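Local coordinates for protein-glutamine gamma-glutamyltransferase 2 (Pagrus major, PDB 1G0D), which probably cross-links proteins in a calcium-dependent reaction that joins peptide-bound glutamine side chains to lysines or other primary amines, at residues D309-E314 / I399-Q404; T507-A512 / C523-I528. All coordinates share one frame; numbering follows the deposited sequence.

In the fold
The chain passes through the N-terminal domain and enters the catalytic region before either contact forms. Contact 1 pairs 309-314 with 399-404 and closes a loop of 84 residues that carries two active-site residues, H332 and D355. It joins strand 307-312 of the catalytic region to strand 397-403. Contact 2 closes a hairpin of ten intervening residues, among them Y515. The contacts follow in series, neither nested nor crossed. Both belong to one mixed sheet, which runs from 307-312 and 397-403 through 409-414, 573-581 and 558-566 to the 502-513/525-532 hairpin. Their centres are about 17 Å apart and their nearest atoms about 6 Å, without touching. R525 of contact 2 bridges to E317, just beyond contact 1.

Contact 1: D309-E314 / I399-Q404; sequences DFLLNE and IYWIVQ
The rings of F310 and Y400 lie side by side on one face of the sheet. Their centroids are 4.6 Å apart and their planes are inclined by 44°, so the pair is oblique. Y400 CZ sits over one face of the F310 ring, toward its rim. F310 CB in turn covers a face of the Y400 ring, as a CH-pi contact 4.0 Å from its centroid. F310 CG is anti to the backbone N (chi1 -161°), which carries the ring alongside the tyrosine. L312 CD1, from the same strand as F310, lies near the plane of the phenylalanine ring at its edge, though its closeness is doubtful.

W401 and D309 are on the opposite face of the sheet, with D309 OD1 at the indole's edge. W401 NE1 donates to D309 OD1 at 2.9 Å. The bond is bent, to 143°. It comes from the anti side, tilted well out of the carboxylate plane and somewhat out of the ring plane. It helps fix the turn of the indole. R409 adds a cation-pi contact to W401. Further along, L311 CD2 packs on V403 CG2 at 3.7 Å.

The backbones form a parallel ladder. F310 N donates to I399 O (2.8 Å), and F310 O accepts from W401 N (2.7 Å). L312 repeats the pattern with W401 O and V403 N. Past the strand end, E314 crosses Q404 and forms a salt bridge with K405.

Strand 307-312 is outermost in a mixed sheet. Backbone hydrogen bonds of Y400 with I412 and I402 with R410 join 397-403 to antiparallel 409-414, making it the middle strand of three.

Contact 2: T507-A512 / C523-I528; sequences TMLAMA and CQRKTI
M508 and K526 face each other as a hydrogen-bonded pair at the closely packed part of this antiparallel hairpin. M508 N donates to K526 O at 2.7 Å. The return bond, from K526 N to M508 O, is weak because it is strongly bent. The two side chains run side by side on the same face of the sheet. The methionine chain bends at chi3 (-132°), bringing M508 CE within 3.8 Å of K526 NZ. M508 is buried, and E540 of strand 536-544 also touches it. Beyond the last bridge, L509 with R525, A510 N donates to Q524 O at 2.7 Å. Q524 NE2 turns back to C523 O (3.1 Å), lying in the carbonyl plane, with C523 O close to the amide plane of Q524. M508 lies about 7 Å from I477 and A510 about 7 Å from I580, side chain to side chain; both isoleucines probably bind GTP.

On the other face, buried L509 packs beside R525. L509 CD2 rests over one flat face of the R525 guanidinium, 3.7 Å from NH1 and toward its rim. Meanwhile R525 NH1 forms a salt bridge with E317 OE2, and NH2 a hydrogen bond with R315 O.

The contact is looser at the T527 end, where T527 is exposed. T507 and T527 form a non-hydrogen-bonded pair. Their side chains still meet, OG1 to OG1, in a hydrogen bond of 3.2 Å.

Each charged residue thus combines an apolar neighbour with an ionic one. K526 NZ forms a salt bridge with E540 and a hydrogen bond with V541 O, while its chain flanks M508. The polar ends tie the hairpin to 315-317 and to strand 536-544. With E317 and E540 pairing the charges of R525 and K526, the flat face of the one and the aliphatic chain of the other can pack on L509 and M508.

Contact 1: D309-E314 / I399-Q404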
ATOM      1  N   ASP A 309      23.931   5.228 -17.000  1.00 24.55           N
ATOM      2  CA  ASP A 309      25.233   4.632 -16.919  1.00 23.88           C
ATOM      3  C   ASP A 309      25.689   5.081 -15.530  1.00 22.95           C
ATOM      4  O   ASP A 309      25.646   6.253 -15.188  1.00 24.51           O
ATOM      5  CB  ASP A 309      26.084   5.140 -18.071  1.00 25.29           C
ATOM      6  CG  ASP A 309      25.598   4.591 -19.420  1.00 28.04           C
ATOM      7  OD1 ASP A 309      25.705   3.369 -19.644  1.00 29.16           O
ATOM      8  OD2 ASP A 309      25.088   5.361 -20.258  1.00 34.14           O
ATOM      9  N   PHE A 310      26.057   4.115 -14.711  1.00 21.05           N
ATOM     10  CA  PHE A 310      26.450   4.358 -13.349  1.00 20.68           C
ATOM     11  C   PHE A 310      27.955   4.255 -13.225  1.00 24.15           C
ATOM     12  O   PHE A 310      28.498   3.156 -13.295  1.00 26.35           O
ATOM     13  CB  PHE A 310      25.783   3.307 -12.478  1.00 20.55           C
ATOM     14  CG  PHE A 310      25.711   3.670 -11.040  1.00 22.08           C
ATOM     15  CD1 PHE A 310      24.577   4.251 -10.522  1.00 22.50           C
ATOM     16  CD2 PHE A 310      26.788   3.438 -10.194  1.00 21.44           C
ATOM     17  CE1 PHE A 310      24.517   4.598  -9.174  1.00 22.66           C
ATOM     18  CE2 PHE A 310      26.729   3.779  -8.859  1.00 17.39           C
ATOM     19  CZ  PHE A 310      25.591   4.359  -8.348  1.00 21.07           C
ATOM     20  N   LEU A 311      28.618   5.400 -13.022  1.00 26.59           N
ATOM     21  CA  LEU A 311      30.082   5.482 -12.884  1.00 22.63           C
ATOM     22  C   LEU A 311      30.632   5.234 -11.487  1.00 23.07           C
ATOM     23  O   LEU A 311      30.299   5.914 -10.512  1.00 24.53           O
ATOM     24  CB  LEU A 311      30.568   6.839 -13.354  1.00 22.82           C
ATOM     25  CG  LEU A 311      29.944   7.309 -14.658  1.00 22.08           C
ATOM     26  CD1 LEU A 311      30.585   8.623 -15.056  1.00 23.01           C
ATOM     27  CD2 LEU A 311      30.151   6.250 -15.730  1.00 21.74           C
ATOM     28  N   LEU A 312      31.507   4.251 -11.423  1.00 23.54           N
ATOM     29  CA  LEU A 312      32.160   3.832 -10.209  1.00 21.44           C
ATOM     30  C   LEU A 312      33.658   4.054 -10.428  1.00 22.53           C
ATOM     31  O   LEU A 312      34.104   4.248 -11.545  1.00 24.79           O
ATOM     32  CB  LEU A 312      31.875   2.341 -10.017  1.00 22.54           C
ATOM     33  CG  LEU A 312      30.796   1.823  -9.052  1.00 24.20           C
ATOM     34  CD1 LEU A 312      29.760   2.868  -8.838  1.00 20.62           C
ATOM     35  CD2 LEU A 312      30.196   0.532  -9.588  1.00 20.23           C
ATOM     36  N   ASN A 313      34.445   4.044  -9.377  1.00 24.29           N
ATOM     37  CA  ASN A 313      35.860   4.200  -9.581  1.00 28.14           C
ATOM     38  C   ASN A 313      36.407   2.793  -9.508  1.00 34.08           C
ATOM     39  O   ASN A 313      35.638   1.833  -9.427  1.00 35.85           O
ATOM     40  CB  ASN A 313      36.471   5.062  -8.498  1.00 28.36           C
ATOM     41  CG  ASN A 313      36.264   4.496  -7.125  1.00 32.15           C
ATOM     42  OD1 ASN A 313      36.040   3.297  -6.943  1.00 33.38           O
ATOM     43  ND2 ASN A 313      36.327   5.369  -6.130  1.00 36.43           N
ATOM     44  N   GLU A 314      37.730   2.663  -9.535  1.00 39.53           N
ATOM     45  CA  GLU A 314      38.361   1.347  -9.467  1.00 42.69           C
ATOM     46  C   GLU A 314      38.174   0.704  -8.085  1.00 42.23           C
ATOM     47  O   GLU A 314      38.258  -0.526  -7.943  1.00 45.57           O
ATOM     48  CB  GLU A 314      39.854   1.450  -9.813  1.00 48.75           C
ATOM     49  CG  GLU A 314      40.169   1.722 -11.292  1.00 56.57           C
ATOM     50  CD  GLU A 314      40.779   3.095 -11.499  1.00 59.83           C
ATOM     51  OE1 GLU A 314      41.924   3.181 -12.009  1.00 57.99           O
ATOM     52  OE2 GLU A 314      40.098   4.089 -11.139  1.00 65.57           O
ATOM     53  N   ILE A 399      23.617   0.574 -16.433  1.00 25.85           N
ATOM     54  CA  ILE A 399      24.843  -0.120 -16.758  1.00 22.64           C
ATOM     55  C   ILE A 399      25.972   0.498 -15.927  1.00 24.11           C
ATOM     56  O   ILE A 399      26.218   1.690 -16.039  1.00 27.25           O
ATOM     57  CB  ILE A 399      25.148   0.048 -18.228  1.00 19.78           C
ATOM     58  CG1 ILE A 399      24.076  -0.679 -19.036  1.00 17.09           C
ATOM     59  CG2 ILE A 399      26.556  -0.462 -18.533  1.00 19.24           C
ATOM     60  CD1 ILE A 399      24.137  -0.399 -20.529  1.00 17.27           C
ATOM     61  N   TYR A 400      26.646  -0.293 -15.093  1.00 23.04           N
ATOM     62  CA  TYR A 400      27.753   0.219 -14.271  1.00 24.95           C
ATOM     63  C   TYR A 400      29.088   0.293 -15.015  1.00 23.76           C
ATOM     64  O   TYR A 400      29.384  -0.573 -15.826  1.00 25.75           O
ATOM     65  CB  TYR A 400      27.970  -0.679 -13.089  1.00 30.64           C
ATOM     66  CG  TYR A 400      26.997  -0.468 -11.980  1.00 39.01           C
ATOM     67  CD1 TYR A 400      25.716  -1.035 -12.029  1.00 38.75           C
ATOM     68  CD2 TYR A 400      27.397   0.188 -10.812  1.00 42.00           C
ATOM     69  CE1 TYR A 400      24.863  -0.969 -10.921  1.00 43.23           C
ATOM     70  CE2 TYR A 400      26.564   0.262  -9.700  1.00 46.54           C
ATOM     71  CZ  TYR A 400      25.299  -0.326  -9.748  1.00 47.39           C
ATOM     72  OH  TYR A 400      24.537  -0.332  -8.588  1.00 48.81           O
ATOM     73  N   TRP A 401      29.902   1.305 -14.730  1.00 21.17           N
ATOM     74  CA  TRP A 401      31.199   1.427 -15.396  1.00 19.12           C
ATOM     75  C   TRP A 401      32.338   1.781 -14.457  1.00 22.60           C
ATOM     76  O   TRP A 401      32.160   2.548 -13.508  1.00 22.89           O
ATOM     77  CB  TRP A 401      31.161   2.493 -16.474  1.00 15.74           C
ATOM     78  CG  TRP A 401      30.091   2.299 -17.479  1.00 18.30           C
ATOM     79  CD1 TRP A 401      28.754   2.530 -17.313  1.00 17.70           C
ATOM     80  CD2 TRP A 401      30.258   1.873 -18.836  1.00 16.70           C
ATOM     81  NE1 TRP A 401      28.083   2.272 -18.484  1.00 18.56           N
ATOM     82  CE2 TRP A 401      28.991   1.867 -19.435  1.00 17.82           C
ATOM     83  CE3 TRP A 401      31.363   1.492 -19.605  1.00 18.81           C
ATOM     84  CZ2 TRP A 401      28.797   1.500 -20.753  1.00 21.16           C
ATOM     85  CZ3 TRP A 401      31.165   1.134 -20.917  1.00 15.13           C
ATOM     86  CH2 TRP A 401      29.902   1.138 -21.476  1.00 19.99           C
ATOM     87  N   ILE A 402      33.507   1.195 -14.714  1.00 24.78           N
ATOM     88  CA  ILE A 402      34.711   1.507 -13.951  1.00 26.16           C
ATOM     89  C   ILE A 402      35.402   2.579 -14.801  1.00 28.22           C
ATOM     90  O   ILE A 402      35.922   2.297 -15.887  1.00 31.95           O
ATOM     91  CB  ILE A 402      35.691   0.311 -13.854  1.00 24.96           C
ATOM     92  CG1 ILE A 402      35.036  -0.866 -13.101  1.00 23.05           C
ATOM     93  CG2 ILE A 402      37.010   0.797 -13.272  1.00 17.95           C
ATOM     94  CD1 ILE A 402      35.440  -1.034 -11.660  1.00 20.66           C
ATOM     95  N   VAL A 403      35.370   3.818 -14.353  1.00 26.93           N
ATOM     96  CA  VAL A 403      36.039   4.857 -15.109  1.00 28.53           C
ATOM     97  C   VAL A 403      37.364   5.117 -14.424  1.00 31.12           C
ATOM     98  O   VAL A 403      37.400   5.453 -13.233  1.00 30.67           O
ATOM     99  CB  VAL A 403      35.241   6.169 -15.114  1.00 27.58           C
ATOM    100  CG1 VAL A 403      35.938   7.151 -16.018  1.00 22.56           C
ATOM    101  CG2 VAL A 403      33.786   5.914 -15.577  1.00 28.73           C
ATOM    102  N   GLN A 404      38.455   4.944 -15.169  1.00 33.77           N
ATOM    103  CA  GLN A 404      39.793   5.159 -14.637  1.00 32.66           C
ATOM    104  C   GLN A 404      40.168   6.637 -14.599  1.00 32.33           C
ATOM    105  O   GLN A 404      39.501   7.469 -15.216  1.00 30.80           O
ATOM    106  CB  GLN A 404      40.792   4.376 -15.477  1.00 36.42           C
ATOM    107  CG  GLN A 404      40.467   2.878 -15.583  1.00 42.44           C
ATOM    108  CD  GLN A 404      41.243   2.197 -16.708  1.00 48.03           C
ATOM    109  OE1 GLN A 404      40.694   1.389 -17.460  1.00 49.69           O
ATOM    110  NE2 GLN A 404      42.530   2.536 -16.835  1.00 51.02           N
TER

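Contact 2: T507-A512 / C523-I528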
ATOM      1  N   THR A 507      37.691  -8.479  -5.715  1.00 30.47           N
ATOM      2  CA  THR A 507      37.416  -7.464  -4.704  1.00 31.63           C
ATOM      3  C   THR A 507      36.048  -7.685  -4.041  1.00 31.81           C
ATOM      4  O   THR A 507      35.050  -7.865  -4.728  1.00 35.48           O
ATOM      5  CB  THR A 507      37.390  -6.077  -5.333  1.00 33.62           C
ATOM      6  OG1 THR A 507      38.575  -5.879  -6.117  1.00 35.89           O
ATOM      7  CG2 THR A 507      37.266  -5.015  -4.251  1.00 36.07           C
ATOM      8  N   MET A 508      35.995  -7.654  -2.715  1.00 31.87           N
ATOM      9  CA  MET A 508      34.734  -7.831  -1.996  1.00 30.82           C
ATOM     10  C   MET A 508      34.534  -6.749  -0.950  1.00 32.76           C
ATOM     11  O   MET A 508      35.472  -6.381  -0.251  1.00 36.89           O
ATOM     12  CB  MET A 508      34.710  -9.170  -1.288  1.00 27.33           C
ATOM     13  CG  MET A 508      35.391 -10.255  -2.027  1.00 29.83           C
ATOM     14  SD  MET A 508      35.618 -11.557  -0.827  1.00 43.43           S
ATOM     15  CE  MET A 508      37.359 -11.996  -1.071  1.00 34.18           C
ATOM     16  N   LEU A 509      33.323  -6.213  -0.850  1.00 31.66           N
ATOM     17  CA  LEU A 509      33.028  -5.193   0.156  1.00 30.39           C
ATOM     18  C   LEU A 509      31.723  -5.527   0.816  1.00 28.01           C
ATOM     19  O   LEU A 509      30.859  -6.142   0.226  1.00 29.83           O
ATOM     20  CB  LEU A 509      32.823  -3.805  -0.434  1.00 34.24           C
ATOM     21  CG  LEU A 509      33.484  -3.120  -1.623  1.00 40.18           C
ATOM     22  CD1 LEU A 509      33.237  -3.863  -2.941  1.00 41.31           C
ATOM     23  CD2 LEU A 509      32.877  -1.696  -1.669  1.00 41.97           C
ATOM     24  N   ALA A 510      31.552  -5.064   2.033  1.00 24.59           N
ATOM     25  CA  ALA A 510      30.325  -5.300   2.740  1.00 22.25           C
ATOM     26  C   ALA A 510      30.045  -3.976   3.443  1.00 24.97           C
ATOM     27  O   ALA A 510      30.832  -3.535   4.288  1.00 27.69           O
ATOM     28  CB  ALA A 510      30.522  -6.413   3.718  1.00 20.72           C
ATOM     29  N   MET A 511      28.943  -3.329   3.069  1.00 24.95           N
ATOM     30  CA  MET A 511      28.578  -2.038   3.646  1.00 22.69           C
ATOM     31  C   MET A 511      27.137  -2.094   4.073  1.00 20.43           C
ATOM     32  O   MET A 511      26.358  -2.788   3.448  1.00 21.94           O
ATOM     33  CB  MET A 511      28.707  -0.952   2.599  1.00 23.21           C
ATOM     34  CG  MET A 511      27.494  -0.883   1.708  1.00 25.63           C
ATOM     35  SD  MET A 511      27.863  -0.344   0.029  1.00 33.94           S
ATOM     36  CE  MET A 511      29.285  -1.426  -0.283  1.00 35.21           C
ATOM     37  N   ALA A 512      26.780  -1.361   5.123  1.00 18.50           N
ATOM     38  CA  ALA A 512      25.396  -1.336   5.582  1.00 19.15           C
ATOM     39  C   ALA A 512      24.610  -0.504   4.563  1.00 21.55           C
ATOM     40  O   ALA A 512      25.184   0.335   3.852  1.00 22.33           O
ATOM     41  CB  ALA A 512      25.300  -0.719   6.955  1.00 18.11           C
ATOM     42  N   CYS A 523      31.229  -1.500   6.513  1.00 59.75           N
ATOM     43  CA  CYS A 523      31.811  -2.335   7.560  1.00 59.43           C
ATOM     44  C   CYS A 523      32.823  -3.417   7.152  1.00 60.63           C
ATOM     45  O   CYS A 523      32.892  -4.464   7.809  1.00 63.20           O
ATOM     46  CB  CYS A 523      30.721  -2.964   8.440  1.00 57.15           C
ATOM     47  SG  CYS A 523      29.298  -3.526   7.571  1.00 52.49           S
ATOM     48  N   GLN A 524      33.571  -3.160   6.066  1.00 57.13           N
ATOM     49  CA  GLN A 524      34.663  -4.010   5.581  1.00 51.81           C
ATOM     50  C   GLN A 524      34.763  -4.351   4.119  1.00 50.68           C
ATOM     51  O   GLN A 524      33.799  -4.714   3.476  1.00 51.83           O
ATOM     52  CB  GLN A 524      34.793  -5.290   6.396  1.00 50.40           C
ATOM     53  CG  GLN A 524      34.122  -6.500   5.857  1.00 51.94           C
ATOM     54  CD  GLN A 524      34.245  -7.641   6.839  1.00 54.24           C
ATOM     55  OE1 GLN A 524      34.828  -8.680   6.522  1.00 58.31           O
ATOM     56  NE2 GLN A 524      33.711  -7.450   8.054  1.00 53.39           N
ATOM     57  N   ARG A 525      35.993  -4.253   3.632  1.00 51.40           N
ATOM     58  CA  ARG A 525      36.362  -4.495   2.241  1.00 49.72           C
ATOM     59  C   ARG A 525      37.537  -5.500   2.201  1.00 50.35           C
ATOM     60  O   ARG A 525      38.122  -5.813   3.243  1.00 53.01           O
ATOM     61  CB  ARG A 525      36.750  -3.151   1.645  1.00 47.92           C
ATOM     62  CG  ARG A 525      37.232  -3.172   0.249  1.00 48.21           C
ATOM     63  CD  ARG A 525      37.893  -1.845  -0.028  1.00 45.10           C
ATOM     64  NE  ARG A 525      36.916  -0.784  -0.198  1.00 40.04           N
ATOM     65  CZ  ARG A 525      36.599  -0.264  -1.373  1.00 39.26           C
ATOM     66  NH1 ARG A 525      35.697   0.702  -1.434  1.00 40.84           N
ATOM     67  NH2 ARG A 525      37.185  -0.713  -2.485  1.00 36.56           N
ATOM     68  N   LYS A 526      37.899  -6.010   1.026  1.00 50.57           N
ATOM     69  CA  LYS A 526      38.980  -7.003   0.953  1.00 48.06           C
ATOM     70  C   LYS A 526      39.220  -7.413  -0.490  1.00 45.90           C
ATOM     71  O   LYS A 526      38.280  -7.718  -1.204  1.00 46.71           O
ATOM     72  CB  LYS A 526      38.561  -8.222   1.781  1.00 49.71           C
ATOM     73  CG  LYS A 526      39.444  -9.458   1.754  1.00 55.07           C
ATOM     74  CD  LYS A 526      38.720 -10.564   2.562  1.00 61.17           C
ATOM     75  CE  LYS A 526      39.502 -11.869   2.694  1.00 63.94           C
ATOM     76  NZ  LYS A 526      38.628 -13.052   2.372  1.00 66.82           N
ATOM     77  N   THR A 527      40.470  -7.403  -0.929  1.00 44.27           N
ATOM     78  CA  THR A 527      40.780  -7.816  -2.293  1.00 43.26           C
ATOM     79  C   THR A 527      41.722  -8.999  -2.269  1.00 44.87           C
ATOM     80  O   THR A 527      42.712  -8.992  -1.553  1.00 47.33           O
ATOM     81  CB  THR A 527      41.430  -6.711  -3.095  1.00 39.69           C
ATOM     82  OG1 THR A 527      40.421  -5.776  -3.488  1.00 43.33           O
ATOM     83  CG2 THR A 527      42.076  -7.277  -4.343  1.00 33.12           C
ATOM     84  N   ILE A 528      41.408 -10.014  -3.058  1.00 45.63           N
ATOM     85  CA  ILE A 528      42.213 -11.213  -3.105  1.00 44.58           C
ATOM     86  C   ILE A 528      42.636 -11.477  -4.511  1.00 44.24           C
ATOM     87  O   ILE A 528      42.038 -10.967  -5.454  1.00 44.18           O
ATOM     88  CB  ILE A 528      41.405 -12.438  -2.602  1.00 45.88           C
ATOM     89  CG1 ILE A 528      42.147 -13.094  -1.445  1.00 48.50           C
ATOM     90  CG2 ILE A 528      41.180 -13.456  -3.730  1.00 42.23           C
ATOM     91  CD1 ILE A 528      42.359 -12.187  -0.248  1.00 51.94           C
TER